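Local coordinates for oxysterol-binding protein homolog 3 (PDB 4IC4) that carries lipids in a hydrophobic pocket between membranes in phosphoinositide-coupled, non-vesicular transport and helps maintain sterol distribution, here represented by its OSBP-related domain, at residues Ser242-Gly247 with Lys268-Leu273; Ile108-Thr113 with Trp283-Leu288; Thr202-Asn207 with Glu216-Phe221; Lys112-Arg117 with Tyr296-Phe301. All blocks are in the same frame, centred on the assembly; numbering follows the deposited sequence.

Interaction 1. Residues Ser242-Gly247 with Lys268-Leu273; sequences SGRSEG and KWTQSL
The carboxylate of Glu-246 is gripped on both oxygens: Thr-270 OG1 donates to Glu-246 OE1 at 2.8 Å, while Arg-244 NE and NH2 approach side-on and both end on OE2, each N–O distance 3.1 Å. OE2 lies in the guanidinium plane, but both nitrogens come from one face of the carboxylate. Arg-244 NH1 donates to Arg-110 O. Thr-270 CG2 sits over one face of the guanidinium and 3.4 Å above the indole plane of Trp-269, near its rim. With CG between the backbone N and the carbonyl carbon (chi1 53°), the indole of Trp-269 turns toward 242-247, where NE1 donates to Ser-245 O (3.0 Å) on a bent path. Were Glu-246 an alanine, the Arg-244 salt bridge would be lost and Thr-270 OG1 would probably be left without this acceptor. Trp-269 N bonds Glu-246 O at 3.0 Å, next to the antiparallel non-hydrogen-bonded pair Gly-247/Lys-268. Beyond it, Gln-271 and Ser-272 both face Lys-268, a classic beta bulge in the antiparallel strands of the ORD beta barrel.

Interaction 2. Residues Ile108-Thr113 with Trp283-Leu288; sequences IYRDKT and WEVGDL
Arg-110 lays its guanidinium between two aliphatic side chains: Val-285 CB lies 3.7 Å above the centre of one face, and Leu-288 CD2 lies 3.4 Å above the opposite face, nearer the rim. The chain runs extended from CG to NE, and the turn at chi4 (-77°) sets the guanidinium across it, one face to Val-285; Leu-288 slides past in the reverse direction. At the guanidinium edge, water 2 accepts from Arg-110 NH2 at 2.9 Å and probably donates to Asp-287 O (3.0 Å), bridging to the backbone after strand 281-284. Leu-288 CD1 rests 4.0 Å from Asp-111 CB. In the next shell, Arg-110 NH1 donates to Ser-107 O, and Tyr-81 OH takes the Gly-286 N-H. Thr-113 N to Asp-111 OD1 (2.8 Å) makes an Asx turn; Thr-113 OG1 gives the same oxygen a second bond (2.7 Å) on its syn side. The flat cation thus gives both faces to hydrocarbon while NH2 donates to a water at its edge and NH1 to Ser-107 O.

Interaction 3. Residues Thr202-Asn207 with Glu216-Phe221; sequences TTILKN and EPVNEF
A beta hairpin of the ORD barrel, made by strands 203-206 and 214-225, holds this contact. Within the ladder, Ile-204 and Glu-216 form the hydrogen-bonded pair, with Ile-204 N to Glu-216 O at 2.9 Å and Glu-216 N to Ile-204 O at 3.1 Å. Thr-203 and Pro-217 form the neighbouring non-hydrogen-bonded pair, and Val-218 N to Thr-202 O (3.0 Å) continues the pairing. Thr-203 and Pro-217 share one face, Ile-204 and Glu-216 the other. Pro-217 meets Trp-269 and Phe-235. On the face of Ile-204, its CG1 branch, anti to the carbonyl carbon (chi1 -55°), crosses Val-218 at about a right angle and touches Val-218 CG1 at 3.6 Å. The second methyl of Val-218, CG2, lies 3.8 Å from Thr-202 CG2. Thr-202 OG1 bonds Asn-180 of strand 177-189, on the other side of strand 203-206. Glu-216 is buried, and its carboxylate is shared between partners: OE2 accepts from Ser-245 N and probably from water 5, which accepts from Lys-206 NZ. The extended Lys-206 chain brings NZ within 2.8 Å of Glu-216 OE1, a salt bridge in which NZ meets OE1 from above the carboxylate plane, 48° out of it.

Interaction 4. Residues Lys112-Arg117 with Tyr296-Phe301; sequences KTRTLR and YGFTKF
Tyr-296 meets two arginines, Arg-117 through its ring and Arg-114 through its carbonyl. Its CE1 stands 3.3 Å over one face of the Arg-117 guanidinium, toward the rim, the planes 61° apart. Arg-117 CD reaches the ring edge in plane, 3.5 Å from Tyr-296 CD1; the bend at chi2 (109°) brings the guanidinium across. Water 7 accepts from Tyr-296 N and Arg-117 NH1. Shortening Arg-117 to a serine is likely to open a gap beside Tyr-296 CD1 and CE1 and take one donor from water 7. Tyr-296 O receives a CA-H...O contact from Arg-114 CA at 3.1 Å. Gly-297 comes next, its CA 4.2 Å from Arg-114 N, where a CB would clash; water 6 links Gly-297 O to Arg-114 NH1. Phe-298 puts CE1 3.6 Å above the guanidinium plane of Arg-114, whose NE and NH2 form salt bridges with Glu-67 and Glu-77. Thr-299 takes the N-cap position of helix 300-305. The contact joins the loop ahead of that helix to the 3-10 turn and Arg-117, next in sequence to Lys-118, a phosphatidylinositol 4-phosphate-binding residue.

From the N terminus, the loop after helix 94-104 comes first and starts two long closures: interaction 2 joins 108-113 to 283-288 across 169 residues, and interaction 4 joins 112-117 to 296-301 across 178. They share Lys-112 and Thr-113 and so start from the same stretch, interaction 4 closing slightly later in the chain. Inside both lie interaction 3, the local hairpin closure, and then interaction 1, in series with it. Among the points where they meet, interactions 1 and 3 come together at Glu-216, Leu-273 N probably bonds Trp-283 O between 1 and 2, and Asp-287 O probably accepts from Lys-300 N between 2 and 4. Together they tie barrel strands to the loop leading into strand 118-120 and to the approach to helix 300-305.

Interaction 1. Residues Ser242-Gly247 with Lys268-Leu273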
loop_
_atom_site.group_PDB
_atom_site.type_symbol
_atom_site.label_atom_id
_atom_site.label_comp_id
_atom_site.label_asym_id
_atom_site.label_seq_id
_atom_site.Cartn_x
_atom_site.Cartn_y
_atom_site.Cartn_z
ATOM N N SER A 242 0.738 -16.843 22.789
ATOM C CA SER A 242 0.965 -17.463 21.486
ATOM C C SER A 242 1.835 -16.636 20.537
ATOM O O SER A 242 1.970 -16.976 19.361
ATOM C CB SER A 242 -0.377 -17.770 20.816
ATOM O OG SER A 242 -1.166 -16.600 20.686
ATOM N N GLY A 243 2.425 -15.560 21.048
ATOM C CA GLY A 243 3.269 -14.719 20.218
ATOM C C GLY A 243 2.474 -14.011 19.136
ATOM O O GLY A 243 1.273 -13.792 19.288
ATOM N N ARG A 244 3.140 -13.651 18.043
ATOM C CA ARG A 244 2.474 -12.964 16.941
ATOM C C ARG A 244 1.453 -13.862 16.249
ATOM O O ARG A 244 1.735 -15.022 15.950
ATOM C CB ARG A 244 3.501 -12.484 15.906
ATOM C CG ARG A 244 2.878 -11.774 14.700
ATOM C CD ARG A 244 3.931 -11.213 13.748
ATOM N NE ARG A 244 4.710 -12.254 13.080
ATOM C CZ ARG A 244 5.712 -12.015 12.236
ATOM N NH1 ARG A 244 6.065 -10.764 11.950
ATOM N NH2 ARG A 244 6.365 -13.026 11.681
ATOM N N SER A 245 0.263 -13.323 16.007
ATOM C CA SER A 245 -0.784 -14.071 15.324
ATOM C C SER A 245 -0.460 -14.102 13.836
ATOM O O SER A 245 -0.385 -13.053 13.192
ATOM C CB SER A 245 -2.144 -13.404 15.530
ATOM O OG SER A 245 -3.119 -14.010 14.699
ATOM N N GLU A 246 -0.277 -15.299 13.291
ATOM C CA GLU A 246 0.058 -15.441 11.879
ATOM C C GLU A 246 -0.932 -16.269 11.069
ATOM O O GLU A 246 -0.982 -16.160 9.843
ATOM C CB GLU A 246 1.463 -16.033 11.747
ATOM C CG GLU A 246 2.545 -15.095 12.253
ATOM C CD GLU A 246 3.930 -15.703 12.202
ATOM O OE1 GLU A 246 4.181 -16.551 11.320
ATOM O OE2 GLU A 246 4.774 -15.317 13.037
ATOM N N GLY A 247 -1.729 -17.088 11.749
ATOM C CA GLY A 247 -2.687 -17.922 11.046
ATOM C C GLY A 247 -4.048 -17.296 10.813
ATOM O O GLY A 247 -4.433 -16.332 11.477
ATOM N N LYS A 268 -1.114 -18.935 6.734
ATOM C CA LYS A 268 -0.498 -17.900 7.551
ATOM C C LYS A 268 -0.168 -16.751 6.608
ATOM O O LYS A 268 0.390 -16.977 5.532
ATOM C CB LYS A 268 0.783 -18.423 8.207
ATOM C CG LYS A 268 0.555 -19.517 9.239
ATOM C CD LYS A 268 1.862 -19.933 9.896
ATOM C CE LYS A 268 1.626 -20.927 11.023
ATOM N NZ LYS A 268 2.910 -21.352 11.651
ATOM N N TRP A 269 -0.515 -15.527 6.996
ATOM C CA TRP A 269 -0.243 -14.383 6.132
ATOM C C TRP A 269 1.243 -14.097 5.987
ATOM O O TRP A 269 1.651 -13.263 5.178
ATOM C CB TRP A 269 -0.972 -13.131 6.631
ATOM C CG TRP A 269 -0.721 -12.788 8.064
ATOM C CD1 TRP A 269 -1.469 -13.168 9.143
ATOM C CD2 TRP A 269 0.350 -11.992 8.576
ATOM N NE1 TRP A 269 -0.929 -12.653 10.297
ATOM C CE2 TRP A 269 0.190 -11.928 9.979
ATOM C CE3 TRP A 269 1.432 -11.325 7.987
ATOM C CZ2 TRP A 269 1.073 -11.223 10.803
ATOM C CZ3 TRP A 269 2.310 -10.623 8.805
ATOM C CH2 TRP A 269 2.125 -10.578 10.200
ATOM N N THR A 270 2.052 -14.803 6.767
ATOM C CA THR A 270 3.497 -14.646 6.720
ATOM C C THR A 270 4.134 -15.677 5.795
ATOM O O THR A 270 5.347 -15.646 5.572
ATOM C CB THR A 270 4.116 -14.848 8.111
ATOM O OG1 THR A 270 3.734 -16.139 8.608
ATOM C CG2 THR A 270 3.643 -13.777 9.076
ATOM N N GLN A 271 3.331 -16.585 5.243
ATOM C CA GLN A 271 3.901 -17.631 4.399
ATOM C C GLN A 271 3.079 -18.112 3.205
ATOM O O GLN A 271 3.525 -18.007 2.067
ATOM C CB GLN A 271 4.248 -18.840 5.275
ATOM C CG GLN A 271 5.402 -19.714 4.777
ATOM C CD GLN A 271 5.196 -20.267 3.377
ATOM O OE1 GLN A 271 5.450 -19.585 2.381
ATOM N NE2 GLN A 271 4.732 -21.509 3.296
ATOM N N SER A 272 1.887 -18.649 3.452
ATOM C CA SER A 272 1.083 -19.174 2.354
ATOM C C SER A 272 -0.377 -19.408 2.704
ATOM O O SER A 272 -0.776 -19.302 3.857
ATOM C CB SER A 272 1.679 -20.495 1.874
ATOM O OG SER A 272 1.619 -21.458 2.912
ATOM N N LEU A 273 -1.156 -19.749 1.684
ATOM C CA LEU A 273 -2.581 -20.016 1.833
ATOM C C LEU A 273 -2.938 -21.211 0.957
ATOM O O LEU A 273 -2.521 -21.287 -0.199
ATOM C CB LEU A 273 -3.391 -18.790 1.402
ATOM C CG LEU A 273 -4.915 -18.913 1.326
ATOM C CD1 LEU A 273 -5.464 -19.355 2.675
ATOM C CD2 LEU A 273 -5.515 -17.573 0.924
HETATM O O HOH W 1 -3.168 -13.856 11.902
#

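Interaction 2. Residues Ile108-Thr113 with Trp283-Leu288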
loop_
_atom_site.group_PDB
_atom_site.type_symbol
_atom_site.label_atom_id
_atom_site.label_comp_id
_atom_site.label_asym_id
_atom_site.label_seq_id
_atom_site.Cartn_x
_atom_site.Cartn_y
_atom_site.Cartn_z
ATOM N N ILE A 108 3.968 -8.179 3.853
ATOM C CA ILE A 108 5.131 -7.293 3.862
ATOM C C ILE A 108 5.628 -7.044 5.283
ATOM O O ILE A 108 6.728 -6.532 5.478
ATOM C CB ILE A 108 4.851 -5.922 3.179
ATOM C CG1 ILE A 108 3.775 -5.143 3.939
ATOM C CG2 ILE A 108 4.459 -6.145 1.722
ATOM C CD1 ILE A 108 3.590 -3.717 3.433
ATOM N N TYR A 109 4.823 -7.424 6.269
ATOM C CA TYR A 109 5.195 -7.230 7.664
ATOM C C TYR A 109 5.693 -8.517 8.312
ATOM O O TYR A 109 5.831 -8.580 9.534
ATOM C CB TYR A 109 4.001 -6.687 8.448
ATOM C CG TYR A 109 3.511 -5.357 7.930
ATOM C CD1 TYR A 109 4.327 -4.232 7.987
ATOM C CD2 TYR A 109 2.248 -5.232 7.347
ATOM C CE1 TYR A 109 3.908 -3.008 7.476
ATOM C CE2 TYR A 109 1.815 -4.007 6.828
ATOM C CZ TYR A 109 2.657 -2.901 6.897
ATOM O OH TYR A 109 2.270 -1.689 6.377
ATOM N N ARG A 110 5.977 -9.536 7.506
ATOM C CA ARG A 110 6.448 -10.796 8.072
ATOM C C ARG A 110 7.771 -10.620 8.803
ATOM O O ARG A 110 7.988 -11.237 9.849
ATOM C CB ARG A 110 6.533 -11.895 7.001
ATOM C CG ARG A 110 7.434 -11.655 5.798
ATOM C CD ARG A 110 7.165 -12.799 4.822
ATOM N NE ARG A 110 7.976 -12.850 3.607
ATOM C CZ ARG A 110 7.802 -12.075 2.540
ATOM N NH1 ARG A 110 6.852 -11.151 2.526
ATOM N NH2 ARG A 110 8.539 -12.274 1.455
ATOM N N ASP A 111 8.661 -9.795 8.259
ATOM C CA ASP A 111 9.918 -9.521 8.943
ATOM C C ASP A 111 9.579 -8.324 9.824
ATOM O O ASP A 111 9.318 -7.224 9.325
ATOM C CB ASP A 111 11.028 -9.136 7.965
ATOM C CG ASP A 111 12.366 -8.935 8.657
ATOM O OD1 ASP A 111 12.378 -8.325 9.745
ATOM O OD2 ASP A 111 13.402 -9.381 8.115
ATOM N N LYS A 112 9.567 -8.547 11.133
ATOM C CA LYS A 112 9.232 -7.507 12.096
ATOM C C LYS A 112 9.993 -6.200 11.914
ATOM O O LYS A 112 9.543 -5.149 12.374
ATOM C CB LYS A 112 9.443 -8.034 13.519
ATOM C CG LYS A 112 8.483 -9.152 13.893
ATOM C CD LYS A 112 8.755 -9.687 15.292
ATOM C CE LYS A 112 7.769 -10.788 15.654
ATOM N NZ LYS A 112 8.050 -11.377 16.993
ATOM N N THR A 113 11.138 -6.256 11.247
ATOM C CA THR A 113 11.930 -5.052 11.026
ATOM C C THR A 113 11.100 -3.987 10.301
ATOM O O THR A 113 11.240 -2.792 10.565
ATOM C CB THR A 113 13.194 -5.363 10.194
ATOM O OG1 THR A 113 13.935 -6.417 10.825
ATOM C CG2 THR A 113 14.083 -4.129 10.079
ATOM N N TRP A 283 -1.562 -19.352 -2.729
ATOM C CA TRP A 283 -0.632 -18.226 -2.695
ATOM C C TRP A 283 0.522 -18.508 -1.742
ATOM O O TRP A 283 0.359 -19.210 -0.743
ATOM C CB TRP A 283 -1.379 -16.967 -2.230
ATOM C CG TRP A 283 -0.492 -15.845 -1.745
ATOM C CD1 TRP A 283 0.178 -14.933 -2.513
ATOM C CD2 TRP A 283 -0.163 -15.539 -0.383
ATOM N NE1 TRP A 283 0.901 -14.082 -1.715
ATOM C CE2 TRP A 283 0.713 -14.429 -0.403
ATOM C CE3 TRP A 283 -0.521 -16.095 0.854
ATOM C CZ2 TRP A 283 1.235 -13.864 0.765
ATOM C CZ3 TRP A 283 -0.002 -15.534 2.016
ATOM C CH2 TRP A 283 0.868 -14.428 1.963
ATOM N N GLU A 284 1.685 -17.945 -2.059
ATOM C CA GLU A 284 2.883 -18.090 -1.241
ATOM C C GLU A 284 3.657 -16.778 -1.322
ATOM O O GLU A 284 3.632 -16.108 -2.351
ATOM C CB GLU A 284 3.767 -19.226 -1.766
ATOM C CG GLU A 284 3.120 -20.595 -1.769
ATOM C CD GLU A 284 3.978 -21.625 -2.475
ATOM O OE1 GLU A 284 4.226 -21.453 -3.687
ATOM O OE2 GLU A 284 4.405 -22.602 -1.822
ATOM N N VAL A 285 4.339 -16.415 -0.244
ATOM C CA VAL A 285 5.111 -15.179 -0.239
ATOM C C VAL A 285 6.286 -15.268 -1.202
ATOM O O VAL A 285 6.742 -16.360 -1.554
ATOM C CB VAL A 285 5.661 -14.842 1.172
ATOM C CG1 VAL A 285 4.509 -14.638 2.147
ATOM C CG2 VAL A 285 6.588 -15.948 1.657
ATOM N N GLY A 286 6.758 -14.106 -1.637
ATOM C CA GLY A 286 7.891 -14.049 -2.536
ATOM C C GLY A 286 9.160 -13.895 -1.720
ATOM O O GLY A 286 9.257 -14.399 -0.600
ATOM N N ASP A 287 10.128 -13.174 -2.267
ATOM C CA ASP A 287 11.393 -12.980 -1.576
ATOM C C ASP A 287 11.560 -11.611 -0.938
ATOM O O ASP A 287 10.950 -10.625 -1.356
ATOM C CB ASP A 287 12.561 -13.198 -2.540
ATOM C CG ASP A 287 12.541 -14.570 -3.186
ATOM O OD1 ASP A 287 12.333 -15.564 -2.466
ATOM O OD2 ASP A 287 12.743 -14.651 -4.414
ATOM N N LEU A 288 12.397 -11.575 0.091
ATOM C CA LEU A 288 12.741 -10.339 0.772
ATOM C C LEU A 288 14.128 -10.020 0.237
ATOM O O LEU A 288 14.773 -10.875 -0.376
ATOM C CB LEU A 288 12.826 -10.552 2.286
ATOM C CG LEU A 288 11.534 -10.904 3.023
ATOM C CD1 LEU A 288 11.819 -11.046 4.509
ATOM C CD2 LEU A 288 10.492 -9.820 2.781
HETATM O O HOH W 2 7.986 -10.992 -1.079
#

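Interaction 3. Residues Thr202-Asn207 with Glu216-Phe221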
loop_
_atom_site.group_PDB
_atom_site.type_symbol
_atom_site.label_atom_id
_atom_site.label_comp_id
_atom_site.label_asym_id
_atom_site.label_seq_id
_atom_site.Cartn_x
_atom_site.Cartn_y
_atom_site.Cartn_z
ATOM N N THR A 202 -8.130 -4.710 9.849
ATOM C CA THR A 202 -7.490 -3.912 10.878
ATOM C C THR A 202 -6.215 -4.622 11.311
ATOM O O THR A 202 -6.177 -5.850 11.379
ATOM C CB THR A 202 -8.403 -3.780 12.118
ATOM O OG1 THR A 202 -9.653 -3.194 11.735
ATOM C CG2 THR A 202 -7.741 -2.925 13.185
ATOM N N THR A 203 -5.168 -3.852 11.583
ATOM C CA THR A 203 -3.913 -4.421 12.055
ATOM C C THR A 203 -3.550 -3.695 13.343
ATOM O O THR A 203 -4.044 -2.598 13.602
ATOM C CB THR A 203 -2.767 -4.248 11.035
ATOM O OG1 THR A 203 -2.596 -2.860 10.725
ATOM C CG2 THR A 203 -3.067 -5.025 9.764
ATOM N N ILE A 204 -2.696 -4.311 14.149
ATOM C CA ILE A 204 -2.279 -3.712 15.409
ATOM C C ILE A 204 -0.763 -3.742 15.557
ATOM O O ILE A 204 -0.124 -4.753 15.274
ATOM C CB ILE A 204 -2.896 -4.460 16.616
ATOM C CG1 ILE A 204 -4.422 -4.506 16.487
ATOM C CG2 ILE A 204 -2.489 -3.777 17.913
ATOM C CD1 ILE A 204 -5.101 -3.154 16.558
ATOM N N LEU A 205 -0.196 -2.622 15.995
ATOM C CA LEU A 205 1.244 -2.518 16.210
ATOM C C LEU A 205 1.484 -2.742 17.702
ATOM O O LEU A 205 1.016 -1.961 18.530
ATOM C CB LEU A 205 1.742 -1.128 15.799
ATOM C CG LEU A 205 3.229 -0.812 15.986
ATOM C CD1 LEU A 205 4.078 -1.818 15.224
ATOM C CD2 LEU A 205 3.507 0.602 15.495
ATOM N N LYS A 206 2.206 -3.810 18.039
ATOM C CA LYS A 206 2.482 -4.148 19.436
ATOM C C LYS A 206 3.927 -3.949 19.890
ATOM O O LYS A 206 4.824 -3.713 19.081
ATOM C CB LYS A 206 2.070 -5.594 19.711
ATOM C CG LYS A 206 0.579 -5.851 19.606
ATOM C CD LYS A 206 0.257 -7.291 19.965
ATOM C CE LYS A 206 -1.242 -7.533 20.003
ATOM N NZ LYS A 206 -1.560 -8.928 20.417
ATOM N N ASN A 207 4.133 -4.062 21.203
ATOM C CA ASN A 207 5.447 -3.896 21.826
ATOM C C ASN A 207 6.035 -2.508 21.600
ATOM O O ASN A 207 7.199 -2.369 21.228
ATOM C CB ASN A 207 6.431 -4.958 21.319
ATOM C CG ASN A 207 6.160 -6.336 21.902
ATOM O OD1 ASN A 207 6.930 -7.273 21.689
ATOM N ND2 ASN A 207 5.062 -6.465 22.637
ATOM N N GLU A 216 0.276 -7.331 13.571
ATOM C CA GLU A 216 -0.524 -8.517 13.305
ATOM C C GLU A 216 -1.957 -8.098 13.002
ATOM O O GLU A 216 -2.462 -7.113 13.549
ATOM C CB GLU A 216 -0.497 -9.466 14.513
ATOM C CG GLU A 216 -1.300 -8.991 15.714
ATOM C CD GLU A 216 -1.197 -9.932 16.904
ATOM O OE1 GLU A 216 -2.042 -9.824 17.818
ATOM O OE2 GLU A 216 -0.269 -10.770 16.934
ATOM N N PRO A 217 -2.628 -8.825 12.097
ATOM C CA PRO A 217 -4.011 -8.496 11.755
ATOM C C PRO A 217 -4.914 -8.975 12.884
ATOM O O PRO A 217 -4.554 -9.891 13.627
ATOM C CB PRO A 217 -4.238 -9.272 10.461
ATOM C CG PRO A 217 -3.404 -10.491 10.668
ATOM C CD PRO A 217 -2.128 -9.932 11.263
ATOM N N VAL A 218 -6.079 -8.356 13.018
ATOM C CA VAL A 218 -7.020 -8.738 14.064
ATOM C C VAL A 218 -8.445 -8.787 13.538
ATOM O O VAL A 218 -8.737 -8.303 12.442
ATOM C CB VAL A 218 -6.976 -7.754 15.259
ATOM C CG1 VAL A 218 -5.614 -7.805 15.927
ATOM C CG2 VAL A 218 -7.287 -6.339 14.785
ATOM N N ASN A 219 -9.330 -9.383 14.330
ATOM C CA ASN A 219 -10.735 -9.493 13.973
ATOM C C ASN A 219 -10.952 -10.242 12.663
ATOM O O ASN A 219 -10.333 -11.277 12.423
ATOM C CB ASN A 219 -11.358 -8.094 13.902
ATOM C CG ASN A 219 -11.404 -7.408 15.258
ATOM O OD1 ASN A 219 -11.633 -6.202 15.349
ATOM N ND2 ASN A 219 -11.195 -8.180 16.318
ATOM N N GLU A 220 -11.823 -9.710 11.814
ATOM C CA GLU A 220 -12.143 -10.351 10.546
ATOM C C GLU A 220 -12.564 -9.321 9.506
ATOM O O GLU A 220 -12.686 -8.134 9.807
ATOM C CB GLU A 220 -13.297 -11.331 10.762
ATOM C CG GLU A 220 -14.603 -10.633 11.127
ATOM C CD GLU A 220 -15.386 -11.357 12.206
ATOM O OE1 GLU A 220 -15.763 -12.528 11.994
ATOM O OE2 GLU A 220 -15.623 -10.751 13.273
ATOM N N PHE A 221 -12.780 -9.785 8.280
ATOM C CA PHE A 221 -13.239 -8.923 7.197
ATOM C C PHE A 221 -13.787 -9.806 6.084
ATOM O O PHE A 221 -13.475 -10.998 6.020
ATOM C CB PHE A 221 -12.111 -8.001 6.696
ATOM C CG PHE A 221 -11.179 -8.630 5.699
ATOM C CD1 PHE A 221 -11.330 -8.378 4.337
ATOM C CD2 PHE A 221 -10.123 -9.428 6.121
ATOM C CE1 PHE A 221 -10.434 -8.908 3.409
ATOM C CE2 PHE A 221 -9.222 -9.965 5.203
ATOM C CZ PHE A 221 -9.375 -9.706 3.845
HETATM O O HOH W 3 -10.007 -6.955 10.369
HETATM O O HOH W 4 -11.394 -3.647 13.954
HETATM O O HOH W 5 0.363 -10.973 19.615
#

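Interaction 4. Residues Lys112-Arg117 with Tyr296-Phe301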
loop_
_atom_site.group_PDB
_atom_site.type_symbol
_atom_site.label_atom_id
_atom_site.label_comp_id
_atom_site.label_asym_id
_atom_site.label_seq_id
_atom_site.Cartn_x
_atom_site.Cartn_y
_atom_site.Cartn_z
ATOM N N LYS A 112 9.567 -8.547 11.133
ATOM C CA LYS A 112 9.232 -7.507 12.096
ATOM C C LYS A 112 9.993 -6.200 11.914
ATOM O O LYS A 112 9.543 -5.149 12.374
ATOM C CB LYS A 112 9.443 -8.034 13.519
ATOM C CG LYS A 112 8.483 -9.152 13.893
ATOM C CD LYS A 112 8.755 -9.687 15.292
ATOM C CE LYS A 112 7.769 -10.788 15.654
ATOM N NZ LYS A 112 8.050 -11.377 16.993
ATOM N N THR A 113 11.138 -6.256 11.247
ATOM C CA THR A 113 11.930 -5.052 11.026
ATOM C C THR A 113 11.100 -3.987 10.301
ATOM O O THR A 113 11.240 -2.792 10.565
ATOM C CB THR A 113 13.194 -5.363 10.194
ATOM O OG1 THR A 113 13.935 -6.417 10.825
ATOM C CG2 THR A 113 14.083 -4.129 10.079
ATOM N N ARG A 114 10.223 -4.428 9.403
ATOM C CA ARG A 114 9.388 -3.510 8.628
ATOM C C ARG A 114 8.467 -2.653 9.496
ATOM O O ARG A 114 8.068 -1.558 9.094
ATOM C CB ARG A 114 8.546 -4.301 7.610
ATOM C CG ARG A 114 7.817 -3.443 6.568
ATOM C CD ARG A 114 8.797 -2.830 5.571
ATOM N NE ARG A 114 8.187 -1.758 4.781
ATOM C CZ ARG A 114 7.528 -1.926 3.636
ATOM N NH1 ARG A 114 7.376 -3.130 3.103
ATOM N NH2 ARG A 114 7.015 -0.869 3.019
ATOM N N THR A 115 8.135 -3.132 10.691
ATOM C CA THR A 115 7.243 -2.382 11.570
ATOM C C THR A 115 7.930 -1.286 12.395
ATOM O O THR A 115 7.260 -0.547 13.115
ATOM C CB THR A 115 6.498 -3.324 12.546
ATOM O OG1 THR A 115 7.428 -3.868 13.488
ATOM C CG2 THR A 115 5.826 -4.465 11.785
ATOM N N LEU A 116 9.250 -1.173 12.272
ATOM C CA LEU A 116 10.019 -0.183 13.030
ATOM C C LEU A 116 9.908 1.253 12.513
ATOM O O LEU A 116 9.977 2.201 13.299
ATOM C CB LEU A 116 11.494 -0.589 13.071
ATOM C CG LEU A 116 11.820 -1.889 13.810
ATOM C CD1 LEU A 116 13.246 -2.300 13.511
ATOM C CD2 LEU A 116 11.619 -1.690 15.304
ATOM N N ARG A 117 9.745 1.415 11.203
ATOM C CA ARG A 117 9.632 2.746 10.603
ATOM C C ARG A 117 8.365 2.886 9.764
ATOM O O ARG A 117 7.673 1.903 9.500
ATOM C CB ARG A 117 10.846 3.045 9.718
ATOM C CG ARG A 117 12.166 3.241 10.453
ATOM C CD ARG A 117 13.077 2.062 10.209
ATOM N NE ARG A 117 14.467 2.330 10.565
ATOM C CZ ARG A 117 15.431 1.418 10.503
ATOM N NH1 ARG A 117 15.151 0.183 10.101
ATOM N NH2 ARG A 117 16.673 1.739 10.840
ATOM N N TYR A 296 15.305 -2.478 6.443
ATOM C CA TYR A 296 13.902 -2.205 6.750
ATOM C C TYR A 296 12.944 -3.383 6.583
ATOM O O TYR A 296 11.731 -3.199 6.641
ATOM C CB TYR A 296 13.401 -1.052 5.870
ATOM C CG TYR A 296 14.236 0.206 5.945
ATOM C CD1 TYR A 296 14.087 1.099 7.005
ATOM C CD2 TYR A 296 15.178 0.496 4.962
ATOM C CE1 TYR A 296 14.855 2.254 7.086
ATOM C CE2 TYR A 296 15.961 1.653 5.034
ATOM C CZ TYR A 296 15.788 2.524 6.100
ATOM O OH TYR A 296 16.543 3.669 6.186
ATOM N N GLY A 297 13.475 -4.584 6.378
ATOM C CA GLY A 297 12.608 -5.738 6.198
ATOM C C GLY A 297 11.871 -5.705 4.869
ATOM O O GLY A 297 10.865 -6.388 4.688
ATOM N N PHE A 298 12.390 -4.912 3.937
ATOM C CA PHE A 298 11.804 -4.754 2.602
ATOM C C PHE A 298 11.719 -6.040 1.787
ATOM O O PHE A 298 12.581 -6.916 1.897
ATOM C CB PHE A 298 12.653 -3.789 1.765
ATOM C CG PHE A 298 12.284 -2.335 1.898
ATOM C CD1 PHE A 298 11.551 -1.857 2.981
ATOM C CD2 PHE A 298 12.733 -1.430 0.939
ATOM C CE1 PHE A 298 11.276 -0.492 3.104
ATOM C CE2 PHE A 298 12.465 -0.074 1.055
ATOM C CZ PHE A 298 11.737 0.396 2.135
ATOM N N THR A 299 10.685 -6.140 0.956
ATOM C CA THR A 299 10.572 -7.269 0.040
ATOM C C THR A 299 11.315 -6.775 -1.200
ATOM O O THR A 299 11.671 -5.592 -1.288
ATOM C CB THR A 299 9.111 -7.575 -0.394
ATOM O OG1 THR A 299 8.639 -6.550 -1.281
ATOM C CG2 THR A 299 8.195 -7.669 0.814
ATOM N N LYS A 300 11.571 -7.661 -2.152
ATOM C CA LYS A 300 12.235 -7.227 -3.368
ATOM C C LYS A 300 11.331 -6.215 -4.066
ATOM O O LYS A 300 11.809 -5.244 -4.643
ATOM C CB LYS A 300 12.522 -8.415 -4.287
ATOM C CG LYS A 300 13.689 -9.251 -3.807
ATOM C CD LYS A 300 13.987 -10.404 -4.745
ATOM C CE LYS A 300 15.184 -11.200 -4.250
ATOM N NZ LYS A 300 15.487 -12.349 -5.146
ATOM N N PHE A 301 10.021 -6.437 -3.988
ATOM C CA PHE A 301 9.059 -5.533 -4.614
ATOM C C PHE A 301 9.171 -4.145 -3.971
ATOM O O PHE A 301 9.172 -3.128 -4.666
ATOM C CB PHE A 301 7.635 -6.080 -4.448
ATOM C CG PHE A 301 6.595 -5.355 -5.269
ATOM C CD1 PHE A 301 6.453 -5.613 -6.630
ATOM C CD2 PHE A 301 5.743 -4.429 -4.675
ATOM C CE1 PHE A 301 5.476 -4.965 -7.387
ATOM C CE2 PHE A 301 4.758 -3.775 -5.430
ATOM C CZ PHE A 301 4.627 -4.047 -6.782
HETATM O O HOH W 6 8.450 -5.726 3.549
HETATM O O HOH W 7 16.892 -2.041 8.998
#